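Local coordinates for galactokinase (Bifidobacterium longum subsp. infantis ATCC 15697 = JCM 1222 = DSM 20088, PDB 6TEQ), which probably phosphorylates galactose with ATP, as a galactokinase of the GHMP kinase family, and binds 2-deoxy-2-fluoro-galactose in its sugar pocket, at residues K260-A265 with K285-A290; L54-A59 with S312-F317. All coordinates share one frame; numbering follows the deposited sequence. Where two conformers were deposited one is given.

Interaction 1 of 2, residues K260-A265 with K285-A290; sequences KILGVA and KETLDA
Leu-262 meets Ala-290 and Thr-287 where two helices come to their C-terminal ends. The two methyls of the leucine share the work. CD2 lies 3.8 Å from Ala-290 CB and also approaches the backbone oxygen of Thr-287. CD1 reaches Thr-287 CG2 at 4.0 Å. The side chains of Leu-262 and Thr-287 cross at about a right angle, and the threonine methyl touches both branches of the leucine fork. One residue earlier, Ile-261 adds its branch methyl. Its CG2 is anti to the backbone N and sits 3.4 Å from the carbonyl oxygen of Ala-290. No hydrogen bond or salt bridge joins the two segments. The contact is small, with 154 Å² buried in all, and it lies at the protein surface.

Thr-287 OG1 is anti to its own carbonyl carbon and hydrogen-bonds to the backbone oxygen of Ala-283, one turn back. This bond probably helps fix chi1, and with it the place of CG2 beside the leucine. Behind Leu-262 the helix is closed by a Schellman motif. Gly-263 has positive phi (73°), and its N bonds to Lys-260 O at 3.1 Å. In the other segment, Ala-290 N bonds to Thr-287 O at 3.1 Å, which holds the alanine close to the threonine.

The contact is plain helix packing, away from the sugar site. Leu-291 packs on both Ile-261 and Leu-262, while Thr-287 and Val-264 also touch helix 267-276, which lies between the two helices in sequence. Ile-261 and Leu-288 pack on helix 294-318, so helices 247-262 and 280-289 both lean on that long helix.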
ATOM      1  N   LYS A 260      -5.223 -23.978   7.726  1.00 18.79           N
ATOM      2  CA  LYS A 260      -5.522 -25.394   7.408  1.00 18.40           C
ATOM      3  C   LYS A 260      -5.410 -26.209   8.708  1.00 20.71           C
ATOM      4  O   LYS A 260      -6.342 -27.028   8.977  1.00 21.81           O
ATOM      5  CB  LYS A 260      -4.607 -25.923   6.287  1.00 22.53           C
ATOM      6  CG  LYS A 260      -4.919 -27.338   5.792  0.90 30.45           C
ATOM      7  CD  LYS A 260      -3.877 -27.916   4.846  0.80 37.86           C
ATOM      8  CE  LYS A 260      -4.266 -29.227   4.164  0.70 34.99           C
ATOM      9  NZ  LYS A 260      -4.800 -30.235   5.112  0.60 37.53           N
ATOM     10  N   ILE A 261      -4.301 -26.065   9.427  1.00 19.13           N
ATOM     11  CA  ILE A 261      -4.078 -26.882  10.643  1.00 19.01           C
ATOM     12  C   ILE A 261      -5.205 -26.601  11.637  1.00 18.51           C
ATOM     13  O   ILE A 261      -5.781 -27.561  12.152  1.00 20.76           O
ATOM     14  CB  ILE A 261      -2.702 -26.652  11.248  1.00 20.33           C
ATOM     15  CG1 ILE A 261      -1.637 -27.236  10.324  1.00 24.94           C
ATOM     16  CG2 ILE A 261      -2.647 -27.267  12.644  1.00 26.12           C
ATOM     17  CD1 ILE A 261      -0.273 -26.887  10.708  1.00 26.99           C
ATOM     18  N   LEU A 262      -5.601 -25.355  11.761  1.00 20.91           N
ATOM     19  CA  LEU A 262      -6.652 -24.919  12.717  1.00 21.89           C
ATOM     20  C   LEU A 262      -8.061 -25.267  12.222  1.00 20.37           C
ATOM     21  O   LEU A 262      -8.996 -25.241  13.047  1.00 23.44           O
ATOM     22  CB  LEU A 262      -6.490 -23.416  12.946  1.00 17.80           C
ATOM     23  CG  LEU A 262      -5.261 -23.104  13.802  1.00 18.32           C
ATOM     24  CD1 LEU A 262      -5.026 -21.617  13.783  1.00 18.86           C
ATOM     25  CD2 LEU A 262      -5.344 -23.689  15.227  1.00 19.69           C
ATOM     26  N   GLY A 263      -8.225 -25.662  10.963  1.00 19.60           N
ATOM     27  CA  GLY A 263      -9.533 -26.034  10.409  1.00 18.85           C
ATOM     28  C   GLY A 263     -10.436 -24.829  10.172  1.00 25.11           C
ATOM     29  O   GLY A 263     -11.621 -25.027  10.258  1.00 25.15           O
ATOM     30  N   VAL A 264      -9.856 -23.657   9.850  1.00 20.02           N
ATOM     31  CA  VAL A 264     -10.553 -22.389   9.664  1.00 21.35           C
ATOM     32  C   VAL A 264     -10.264 -21.899   8.267  1.00 18.11           C
ATOM     33  O   VAL A 264      -9.203 -22.173   7.707  1.00 18.95           O
ATOM     34  CB  VAL A 264     -10.198 -21.341  10.738  1.00 20.19           C
ATOM     35  CG1 VAL A 264     -10.700 -21.787  12.117  1.00 26.37           C
ATOM     36  CG2 VAL A 264      -8.692 -21.053  10.819  1.00 19.54           C
ATOM     37  N   ALA A 265     -11.184 -21.145   7.728  1.00 17.54           N
ATOM     38  CA  ALA A 265     -11.001 -20.637   6.336  1.00 22.63           C
ATOM     39  C   ALA A 265      -9.889 -19.575   6.310  1.00 19.59           C
ATOM     40  O   ALA A 265      -9.196 -19.449   5.254  1.00 18.09           O
ATOM     41  CB  ALA A 265     -12.256 -20.010   5.841  1.00 27.66           C
ATOM     42  N   LYS A 285      -3.372 -19.197  23.932  1.00 15.85           N
ATOM     43  CA  LYS A 285      -2.563 -20.364  24.317  1.00 15.10           C
ATOM     44  C   LYS A 285      -3.120 -21.639  23.660  1.00 14.81           C
ATOM     45  O   LYS A 285      -2.362 -22.419  23.155  1.00 16.19           O
ATOM     46  CB  LYS A 285      -2.513 -20.446  25.847  1.00 17.01           C
ATOM     47  CG  LYS A 285      -1.943 -21.731  26.433  1.00 15.32           C
ATOM     48  CD  LYS A 285      -0.551 -21.974  26.001  1.00 17.46           C
ATOM     49  CE  LYS A 285      -0.000 -23.116  26.808  1.00 18.72           C
ATOM     50  NZ  LYS A 285       1.168 -23.763  26.193  1.00 18.65           N
ATOM     51  N   GLU A 286      -4.422 -21.817  23.691  1.00 15.25           N
ATOM     52  CA  GLU A 286      -5.030 -23.068  23.190  1.00 16.67           C
ATOM     53  C   GLU A 286      -4.838 -23.092  21.679  1.00 17.52           C
ATOM     54  O   GLU A 286      -4.696 -24.199  21.116  1.00 20.02           O
ATOM     55  CB  GLU A 286      -6.470 -23.211  23.627  1.00 16.78           C
ATOM     56  CG  GLU A 286      -6.584 -23.447  25.135  1.00 17.86           C
ATOM     57  CD  GLU A 286      -8.003 -23.448  25.662  1.00 24.28           C
ATOM     58  OE1 GLU A 286      -8.916 -23.184  24.869  1.00 27.46           O
ATOM     59  OE2 GLU A 286      -8.165 -23.639  26.865  1.00 21.98           O
ATOM     60  N   THR A 287      -4.893 -21.937  21.029  1.00 16.70           N
ATOM     61  CA  THR A 287      -4.687 -21.888  19.578  1.00 17.15           C
ATOM     62  C   THR A 287      -3.244 -22.227  19.281  1.00 17.72           C
ATOM     63  O   THR A 287      -3.012 -23.069  18.449  1.00 16.24           O
ATOM     64  CB  THR A 287      -5.012 -20.506  19.023  1.00 15.48           C
ATOM     65  OG1 THR A 287      -6.364 -20.192  19.366  1.00 18.48           O
ATOM     66  CG2 THR A 287      -4.715 -20.434  17.552  1.00 17.91           C
ATOM     67  N   LEU A 288      -2.298 -21.573  19.941  1.00 15.58           N
ATOM     68  CA  LEU A 288      -0.881 -21.810  19.568  1.00 18.78           C
ATOM     69  C   LEU A 288      -0.500 -23.251  19.925  1.00 15.33           C
ATOM     70  O   LEU A 288       0.354 -23.795  19.214  1.00 16.73           O
ATOM     71  CB  LEU A 288       0.008 -20.805  20.274  1.00 16.11           C
ATOM     72  CG  LEU A 288      -0.291 -19.361  19.984  1.00 16.36           C
ATOM     73  CD1 LEU A 288       0.733 -18.455  20.642  1.00 19.01           C
ATOM     74  CD2 LEU A 288      -0.401 -19.111  18.491  1.00 21.09           C
ATOM     75  N   ASP A 289      -1.146 -23.870  20.935  1.00 15.28           N
ATOM     76  CA  ASP A 289      -0.858 -25.300  21.279  1.00 17.75           C
ATOM     77  C   ASP A 289      -1.183 -26.261  20.120  1.00 17.42           C
ATOM     78  O   ASP A 289      -0.538 -27.334  20.049  1.00 20.09           O
ATOM     79  CB  ASP A 289      -1.535 -25.704  22.584  1.00 19.26           C
ATOM     80  CG  ASP A 289      -0.798 -25.267  23.844  1.00 19.44           C
ATOM     81  OD1 ASP A 289       0.403 -24.803  23.765  1.00 19.29           O
ATOM     82  OD2 ASP A 289      -1.441 -25.410  24.910  1.00 21.58           O
ATOM     83  N   ALA A 290      -2.094 -25.873  19.245  1.00 18.50           N
ATOM     84  CA  ALA A 290      -2.543 -26.664  18.091  1.00 21.52           C
ATOM     85  C   ALA A 290      -1.567 -26.539  16.889  1.00 18.91           C
ATOM     86  O   ALA A 290      -1.712 -27.313  15.909  1.00 22.94           O
ATOM     87  CB  ALA A 290      -3.956 -26.243  17.741  1.00 23.86           C
TER

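Interaction 2 of 2, residues L54-A59 with S312-F317; sequences LCLPIA and SFVRAF
Leu-56 and Val-314 have the nearest CA atoms across the contact, 8.5 Å apart, where an interrupted strand faces a continuous helix. This is sheet-to-helix packing in the GHMP kinase fold. Residues 54-59 belong to the galactose-binding signature, and residues 312-317 fall in the GHMP kinase C-terminal family region. Leu-56 alone carries the strand side of the contact. Its bond to CB points toward the helix. With CG anti to the backbone N (chi1 -165°), CD1 and CD2 are brought against Phe-313 and Val-314. CD2 is 3.4 Å from Phe-313 CD2, a close approach, and is also near CE2 of the same ring. It comes to the ring obliquely, and the two side chains cross at about a right angle. The contact is wholly apolar and buries 109 Å².

The ring of Phe-313 meets that of Phe-329, with planes nearly parallel, and also rests on Ala-325 of helix 322-338. Leu-56 touches Ala-203 and Leu-205 of strand 202-207, and its backbone N bonds to Asn-42 OD1. The side chain of Leu-56 is about 10 Å from the bound fluorogalactose, and Cys-55 packs on Asp-49 of the sugar pocket. On the next residue of the helix, Val-314 CG2 stands beside its own backbone N and lies 4.1 Å from each of Leu-56 CD1 and CD2.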
ATOM      1  N   LEU A  54      -8.200  -6.877   9.612  1.00 12.26           N
ATOM      2  CA  LEU A  54      -8.481  -5.429   9.603  1.00 12.50           C
ATOM      3  C   LEU A  54      -7.205  -4.698   9.250  1.00 11.30           C
ATOM      4  O   LEU A  54      -6.107  -5.114   9.679  1.00 11.83           O
ATOM      5  CB  LEU A  54      -8.946  -4.918  10.967  1.00 12.77           C
ATOM      6  CG  LEU A  54     -10.225  -5.576  11.460  1.00 13.96           C
ATOM      7  CD1 LEU A  54     -10.547  -5.103  12.867  1.00 15.36           C
ATOM      8  CD2 LEU A  54     -11.388  -5.277  10.528  1.00 12.98           C
ATOM      9  N   CYS A  55      -7.372  -3.565   8.542  0.50 10.40           N
ATOM     10  CA  CYS A  55      -6.260  -2.658   8.167  0.50  9.04           C
ATOM     11  C   CYS A  55      -6.723  -1.226   8.361  0.50 10.42           C
ATOM     12  O   CYS A  55      -7.943  -0.991   8.489  0.50  9.84           O
ATOM     13  CB  CYS A  55      -5.785  -2.880   6.733  0.50  7.66           C
ATOM     14  SG  CYS A  55      -5.612  -4.626   6.270  0.50  7.64           S
ATOM     15  N   LEU A  56      -5.770  -0.308   8.352  1.00 10.41           N
ATOM     16  CA  LEU A  56      -6.066   1.124   8.521  1.00 11.20           C
ATOM     17  C   LEU A  56      -5.106   1.987   7.731  1.00 11.09           C
ATOM     18  O   LEU A  56      -4.278   2.680   8.332  1.00 11.23           O
ATOM     19  CB  LEU A  56      -6.065   1.443  10.016  1.00 10.53           C
ATOM     20  CG  LEU A  56      -6.690   2.778  10.377  1.00 11.60           C
ATOM     21  CD1 LEU A  56      -8.202   2.773  10.112  1.00 11.43           C
ATOM     22  CD2 LEU A  56      -6.418   3.095  11.825  1.00 13.30           C
ATOM     23  N   PRO A  57      -5.227   1.967   6.384  1.00 11.65           N
ATOM     24  CA  PRO A  57      -4.376   2.851   5.590  1.00 12.07           C
ATOM     25  C   PRO A  57      -4.963   4.244   5.376  1.00 11.86           C
ATOM     26  O   PRO A  57      -6.131   4.490   5.560  1.00 12.28           O
ATOM     27  CB  PRO A  57      -4.315   2.122   4.241  1.00 12.36           C
ATOM     28  CG  PRO A  57      -5.676   1.423   4.121  1.00 12.66           C
ATOM     29  CD  PRO A  57      -5.951   0.939   5.569  1.00 12.02           C
ATOM     30  N   ILE A  58      -4.023   5.139   5.066  1.00 11.17           N
ATOM     31  CA  ILE A  58      -4.313   6.474   4.488  1.00  9.63           C
ATOM     32  C   ILE A  58      -3.673   6.527   3.122  1.00 10.99           C
ATOM     33  O   ILE A  58      -2.639   5.833   2.874  1.00 12.00           O
ATOM     34  CB  ILE A  58      -3.823   7.611   5.387  1.00 11.56           C
ATOM     35  CG1 ILE A  58      -2.318   7.574   5.608  1.00 13.07           C
ATOM     36  CG2 ILE A  58      -4.593   7.596   6.689  1.00 11.37           C
ATOM     37  CD1 ILE A  58      -1.741   8.819   6.176  1.00 13.31           C
ATOM     38  N   ALA A  59      -4.249   7.358   2.282  1.00 10.81           N
ATOM     39  CA  ALA A  59      -3.650   7.644   0.971  1.00 12.07           C
ATOM     40  C   ALA A  59      -2.679   8.800   1.176  1.00 11.56           C
ATOM     41  O   ALA A  59      -3.036   9.838   1.817  1.00 15.07           O
ATOM     42  CB  ALA A  59      -4.710   8.005  -0.016  1.00 12.21           C
ATOM     43  N   SER A 312      -8.152  -1.388  18.619  1.00 12.27           N
ATOM     44  CA  SER A 312      -7.628  -0.555  19.728  1.00 12.29           C
ATOM     45  C   SER A 312      -7.223   0.843  19.227  1.00 10.67           C
ATOM     46  O   SER A 312      -7.438   1.825  19.936  1.00 12.72           O
ATOM     47  CB  SER A 312      -6.548  -1.219  20.440  1.00 12.53           C
ATOM     48  OG  SER A 312      -7.087  -2.395  21.082  1.00 15.66           O
ATOM     49  N   PHE A 313      -6.587   0.883  18.048  1.00 11.91           N
ATOM     50  CA  PHE A 313      -6.103   2.134  17.519  1.00 11.07           C
ATOM     51  C   PHE A 313      -7.285   3.025  17.150  1.00 10.33           C
ATOM     52  O   PHE A 313      -7.208   4.226  17.344  1.00 11.08           O
ATOM     53  CB  PHE A 313      -5.156   1.864  16.341  1.00 11.17           C
ATOM     54  CG  PHE A 313      -4.522   3.123  15.849  1.00 12.36           C
ATOM     55  CD1 PHE A 313      -3.278   3.529  16.282  1.00 11.87           C
ATOM     56  CD2 PHE A 313      -5.170   3.895  14.924  1.00 12.72           C
ATOM     57  CE1 PHE A 313      -2.678   4.679  15.794  1.00 11.57           C
ATOM     58  CE2 PHE A 313      -4.594   5.071  14.480  1.00 12.32           C
ATOM     59  CZ  PHE A 313      -3.359   5.470  14.921  1.00 12.83           C
ATOM     60  N   VAL A 314      -8.267   2.470  16.410  1.00 11.42           N
ATOM     61  CA  VAL A 314      -9.438   3.250  15.990  1.00 12.23           C
ATOM     62  C   VAL A 314     -10.053   3.881  17.252  1.00 10.98           C
ATOM     63  O   VAL A 314     -10.430   5.053  17.219  1.00 12.81           O
ATOM     64  CB  VAL A 314     -10.386   2.311  15.214  1.00 14.25           C
ATOM     65  CG1 VAL A 314     -11.749   2.876  15.072  1.00 18.06           C
ATOM     66  CG2 VAL A 314      -9.766   1.981  13.837  1.00 13.46           C
ATOM     67  N   ARG A 315     -10.129   3.155  18.335  1.00 12.13           N
ATOM     68  CA  ARG A 315     -10.724   3.681  19.577  1.00 12.56           C
ATOM     69  C   ARG A 315      -9.792   4.755  20.181  1.00 11.81           C
ATOM     70  O   ARG A 315     -10.275   5.874  20.496  1.00 13.83           O
ATOM     71  CB  ARG A 315     -10.929   2.553  20.572  1.00 14.12           C
ATOM     72  CG  ARG A 315     -11.410   3.072  21.917  1.00 18.42           C
ATOM     73  CD  ARG A 315     -11.467   1.962  22.902  1.00 19.29           C
ATOM     74  NE  ARG A 315     -12.594   1.104  22.629  1.00 20.54           N
ATOM     75  CZ  ARG A 315     -12.905   0.045  23.367  1.00 25.92           C
ATOM     76  NH1 ARG A 315     -12.179  -0.281  24.448  1.00 30.48           N
ATOM     77  NH2 ARG A 315     -13.969  -0.650  23.013  1.00 32.34           N
ATOM     78  N   ALA A 316      -8.493   4.482  20.243  1.00 12.68           N
ATOM     79  CA  ALA A 316      -7.533   5.419  20.881  1.00 13.36           C
ATOM     80  C   ALA A 316      -7.537   6.736  20.137  1.00 13.31           C
ATOM     81  O   ALA A 316      -7.568   7.804  20.725  1.00 14.15           O
ATOM     82  CB  ALA A 316      -6.143   4.856  20.961  1.00 13.52           C
ATOM     83  N   PHE A 317      -7.443   6.670  18.804  1.00 11.50           N
ATOM     84  CA  PHE A 317      -7.351   7.921  18.045  1.00 12.96           C
ATOM     85  C   PHE A 317      -8.650   8.708  18.166  1.00 11.70           C
ATOM     86  O   PHE A 317      -8.614   9.943  18.280  1.00 14.68           O
ATOM     87  CB  PHE A 317      -6.933   7.656  16.593  1.00 15.05           C
ATOM     88  CG  PHE A 317      -6.247   8.823  15.974  1.00 14.44           C
ATOM     89  CD1 PHE A 317      -4.896   9.034  16.199  1.00 16.78           C
ATOM     90  CD2 PHE A 317      -6.965   9.752  15.239  1.00 14.37           C
ATOM     91  CE1 PHE A 317      -4.274  10.154  15.662  1.00 15.30           C
ATOM     92  CE2 PHE A 317      -6.366  10.884  14.746  1.00 16.08           C
ATOM     93  CZ  PHE A 317      -5.028  11.097  14.986  1.00 16.33           C
TER

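From the N terminus, the chain first passes residues 54-59 in strand 54-70. It then runs through 252 residues before 312-317 returns to this strand and closes interaction 2. Interaction 1 is nested inside that span. It closes a much shorter loop of 19 mostly helical residues between 260-265 and 285-290. The two contacts do not touch. Their centres are 27 Å apart, and their nearest atoms about 13 Å. Helix 294-318 connects them: it follows helix 280-289 in the chain and leads to the second segment of interaction 2. Interaction 1 ties helix ends together at the surface. Interaction 2 joins strand 54-70 of the larger mixed sheet to helix 294-318 in a buried place.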